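Local coordinates for protein fructosyl amine: oxygen oxidoreductase (Aspergillus fumigatus, PDB 3DJE) that oxidatively removes the sugar from fructosyl amino acids, a deglycation reaction that uses bound FAD, at residues Ser7-Val12 with Thr31-Leu36. Sequence-based numbering, arbitrary orientation.
Sequences SSLLIV and TNVTVL. With FAD (flavin-adenine dinucleotide), chain C.
Asn32 opens the pairing between 31-36 and 7-12. Its backbone O accepts the N-H of Leu9 (3.0 Å). With CG anti to the backbone N (chi1 -170°), the amide lies alongside Ser8, and ND2 comes within 3.4 Å of Ser8 CA. ND2 itself donates to Ser6 O. One water bridges Asn32 N and Ser7 O; a second links Asn32 O and Thr34 OG1. The first water extends the join beyond the direct backbone bonds, to Ser7.

Val33 pairs with Leu9, and its CG1 meets Ile11 CD1 at 3.9 Å. Thr34 is held at both ends of its backbone: its N donates to Leu9 O (2.9 Å) and its O accepts from Ile11 N (2.8 Å). Val35 turns to the same face as Val33, where its CG2 touches Ile11 CD1 at 3.9 Å. The Ile11 tip thus packs against both valines. Leu36 N closes the ladder on Ile11 O. On the face of Thr34, Leu36 CD1 meets Leu10 CD1 at 3.8 Å. Leu36 O lies 3.4 Å from C2A of the FAD adenine, which Val12 CG1 also touches.

These parallel strands, joined by helix 16-27, form the first beta-alpha-beta unit of the Rossmann-type FAD-binding fold. The connecting helix packs on the Leu9, Ile11 and Val35 face through Ala22 and Leu25. In the sheet, strand 177-180 lies beside 33-37, and strand 212-215 flanks 9-12 on its other edge.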
loop_
_atom_site.group_PDB
_atom_site.type_symbol
_atom_site.label_atom_id
_atom_site.label_comp_id
_atom_site.label_asym_id
_atom_site.label_seq_id
_atom_site.Cartn_x
_atom_site.Cartn_y
_atom_site.Cartn_z
ATOM N N SER A 7 -25.118 7.624 15.246
ATOM C CA SER A 7 -24.029 7.797 16.220
ATOM C C SER A 7 -22.837 8.493 15.583
ATOM O O SER A 7 -22.487 8.209 14.444
ATOM C CB SER A 7 -23.545 6.456 16.766
ATOM O OG SER A 7 -24.505 5.849 17.604
ATOM N N SER A 8 -22.197 9.384 16.336
ATOM C CA SER A 8 -20.981 10.047 15.856
ATOM C C SER A 8 -19.829 9.047 15.727
ATOM O O SER A 8 -19.395 8.452 16.721
ATOM C CB SER A 8 -20.586 11.201 16.781
ATOM O OG SER A 8 -19.346 11.761 16.372
ATOM N N LEU A 9 -19.357 8.865 14.494
ATOM C CA LEU A 9 -18.222 7.981 14.203
ATOM C C LEU A 9 -17.094 8.825 13.640
ATOM O O LEU A 9 -17.329 9.708 12.812
ATOM C CB LEU A 9 -18.605 6.887 13.198
ATOM C CG LEU A 9 -19.845 6.057 13.535
ATOM C CD1 LEU A 9 -20.068 5.039 12.414
ATOM C CD2 LEU A 9 -19.627 5.331 14.848
ATOM N N LEU A 10 -15.879 8.554 14.096
ATOM C CA LEU A 10 -14.720 9.349 13.706
ATOM C C LEU A 10 -13.681 8.449 13.085
ATOM O O LEU A 10 -13.361 7.403 13.654
ATOM C CB LEU A 10 -14.124 10.018 14.937
ATOM C CG LEU A 10 -12.992 11.014 14.692
ATOM C CD1 LEU A 10 -13.475 12.206 13.865
ATOM C CD2 LEU A 10 -12.455 11.495 16.032
ATOM N N ILE A 11 -13.177 8.831 11.908
ATOM C CA ILE A 11 -12.095 8.075 11.277
ATOM C C ILE A 11 -10.851 8.939 11.245
ATOM O O ILE A 11 -10.893 10.064 10.720
ATOM C CB ILE A 11 -12.442 7.643 9.841
ATOM C CG1 ILE A 11 -13.687 6.756 9.849
ATOM C CG2 ILE A 11 -11.248 6.932 9.173
ATOM C CD1 ILE A 11 -14.253 6.528 8.475
ATOM N N VAL A 12 -9.764 8.434 11.828
ATOM C CA VAL A 12 -8.470 9.134 11.790
ATOM C C VAL A 12 -7.669 8.621 10.600
ATOM O O VAL A 12 -7.181 7.479 10.607
ATOM C CB VAL A 12 -7.671 8.966 13.113
ATOM C CG1 VAL A 12 -6.262 9.664 13.026
ATOM C CG2 VAL A 12 -8.457 9.515 14.292
ATOM N N THR A 31 -24.912 7.762 9.152
ATOM C CA THR A 31 -25.166 9.110 8.637
ATOM C C THR A 31 -24.432 10.224 9.381
ATOM O O THR A 31 -24.654 11.403 9.082
ATOM C CB THR A 31 -26.657 9.450 8.708
ATOM O OG1 THR A 31 -27.074 9.376 10.071
ATOM C CG2 THR A 31 -27.477 8.478 7.893
ATOM N N ASN A 32 -23.567 9.861 10.328
ATOM C CA ASN A 32 -22.851 10.849 11.124
ATOM C C ASN A 32 -21.362 10.513 11.250
ATOM O O ASN A 32 -20.823 10.391 12.357
ATOM C CB ASN A 32 -23.530 11.002 12.496
ATOM C CG ASN A 32 -23.000 12.192 13.295
ATOM O OD1 ASN A 32 -22.298 13.061 12.763
ATOM N ND2 ASN A 32 -23.331 12.230 14.587
ATOM N N VAL A 33 -20.704 10.402 10.097
ATOM C CA VAL A 33 -19.295 9.970 10.037
ATOM C C VAL A 33 -18.434 11.170 9.681
ATOM O O VAL A 33 -18.760 11.920 8.753
ATOM C CB VAL A 33 -19.109 8.887 8.941
ATOM C CG1 VAL A 33 -17.647 8.422 8.868
ATOM C CG2 VAL A 33 -20.061 7.702 9.180
ATOM N N THR A 34 -17.339 11.347 10.425
ATOM C CA THR A 34 -16.377 12.406 10.132
ATOM C C THR A 34 -15.006 11.785 9.914
ATOM O O THR A 34 -14.592 10.904 10.673
ATOM C CB THR A 34 -16.302 13.432 11.286
ATOM O OG1 THR A 34 -17.598 14.013 11.490
ATOM C CG2 THR A 34 -15.333 14.558 10.958
ATOM N N VAL A 35 -14.311 12.242 8.878
ATOM C CA VAL A 35 -12.955 11.769 8.600
ATOM C C VAL A 35 -11.986 12.940 8.707
ATOM O O VAL A 35 -12.233 14.006 8.118
ATOM C CB VAL A 35 -12.838 11.131 7.185
ATOM C CG1 VAL A 35 -11.440 10.505 6.985
ATOM C CG2 VAL A 35 -13.913 10.059 6.966
ATOM N N LEU A 36 -10.877 12.711 9.415
ATOM C CA LEU A 36 -9.842 13.738 9.637
ATOM C C LEU A 36 -8.531 13.363 8.965
ATOM O O LEU A 36 -8.031 12.256 9.152
ATOM C CB LEU A 36 -9.565 13.889 11.144
ATOM C CG LEU A 36 -10.739 14.258 12.053
ATOM C CD1 LEU A 36 -10.292 14.168 13.517
ATOM C CD2 LEU A 36 -11.273 15.644 11.729
HETATM P PA FAD C . -2.393 5.397 3.775
HETATM O O1A FAD C . -3.160 5.232 2.535
HETATM O O2A FAD C . -0.961 5.814 3.680
HETATM O O5B FAD C . -3.242 6.418 4.634
HETATM C C5B FAD C . -2.789 6.952 5.881
HETATM C C4B FAD C . -3.513 8.289 6.079
HETATM O O4B FAD C . -3.193 8.650 7.435
HETATM C C3B FAD C . -2.852 9.342 5.158
HETATM O O3B FAD C . -3.810 9.912 4.251
HETATM C C2B FAD C . -2.338 10.374 6.175
HETATM O O2B FAD C . -2.498 11.749 5.705
HETATM C C1B FAD C . -3.191 10.045 7.433
HETATM N N9A FAD C . -2.556 10.716 8.608
HETATM C C8A FAD C . -1.245 10.833 8.905
HETATM N N7A FAD C . -1.115 11.569 10.029
HETATM C C5A FAD C . -2.345 11.916 10.434
HETATM C C6A FAD C . -2.837 12.675 11.501
HETATM N N6A FAD C . -1.981 13.243 12.383
HETATM N N1A FAD C . -4.169 12.835 11.623
HETATM C C2A FAD C . -5.022 12.285 10.749
HETATM N N3A FAD C . -4.585 11.558 9.716
HETATM C C4A FAD C . -3.256 11.365 9.544
HETATM N N1 FAD C . -0.351 -2.258 -2.369
HETATM C C2 FAD C . -0.986 -3.040 -3.332
HETATM O O2 FAD C . -2.021 -3.659 -3.081
HETATM N N3 FAD C . -0.425 -3.125 -4.607
HETATM C C4 FAD C . 0.752 -2.462 -4.937
HETATM O O4 FAD C . 1.218 -2.557 -6.079
HETATM C C4X FAD C . 1.390 -1.693 -3.952
HETATM N N5 FAD C . 2.580 -1.029 -4.242
HETATM C C5X FAD C . 3.106 -0.132 -3.316
HETATM C C6 FAD C . 4.171 0.677 -3.704
HETATM C C7 FAD C . 4.691 1.616 -2.822
HETATM C C7M FAD C . 5.881 2.462 -3.297
HETATM C C8 FAD C . 4.133 1.772 -1.555
HETATM C C8M FAD C . 4.665 2.872 -0.606
HETATM C C9 FAD C . 3.049 0.967 -1.176
HETATM C C9A FAD C . 2.521 0.018 -2.061
HETATM N N10 FAD C . 1.442 -0.815 -1.705
HETATM C C10 FAD C . 0.828 -1.600 -2.680
HETATM C "C1'" FAD C . 0.946 -0.847 -0.322
HETATM C "C2'" FAD C . -0.254 0.088 -0.176
HETATM O "O2'" FAD C . -0.003 1.322 -0.885
HETATM C "C3'" FAD C . -0.499 0.363 1.304
HETATM O "O3'" FAD C . -0.469 -0.885 2.028
HETATM C "C4'" FAD C . -1.865 1.011 1.555
HETATM O "O4'" FAD C . -2.121 2.078 0.642
HETATM C "C5'" FAD C . -1.896 1.558 2.987
HETATM O "O5'" FAD C . -3.190 2.120 3.261
HETATM P P FAD C . -3.474 2.836 4.667
HETATM O O1P FAD C . -3.097 1.904 5.771
HETATM O O2P FAD C . -4.847 3.371 4.572
HETATM O O3P FAD C . -2.459 4.082 4.705
HETATM O O HOH W 1 -23.115 7.467 11.885
HETATM O O HOH W 2 -18.819 12.325 13.277
#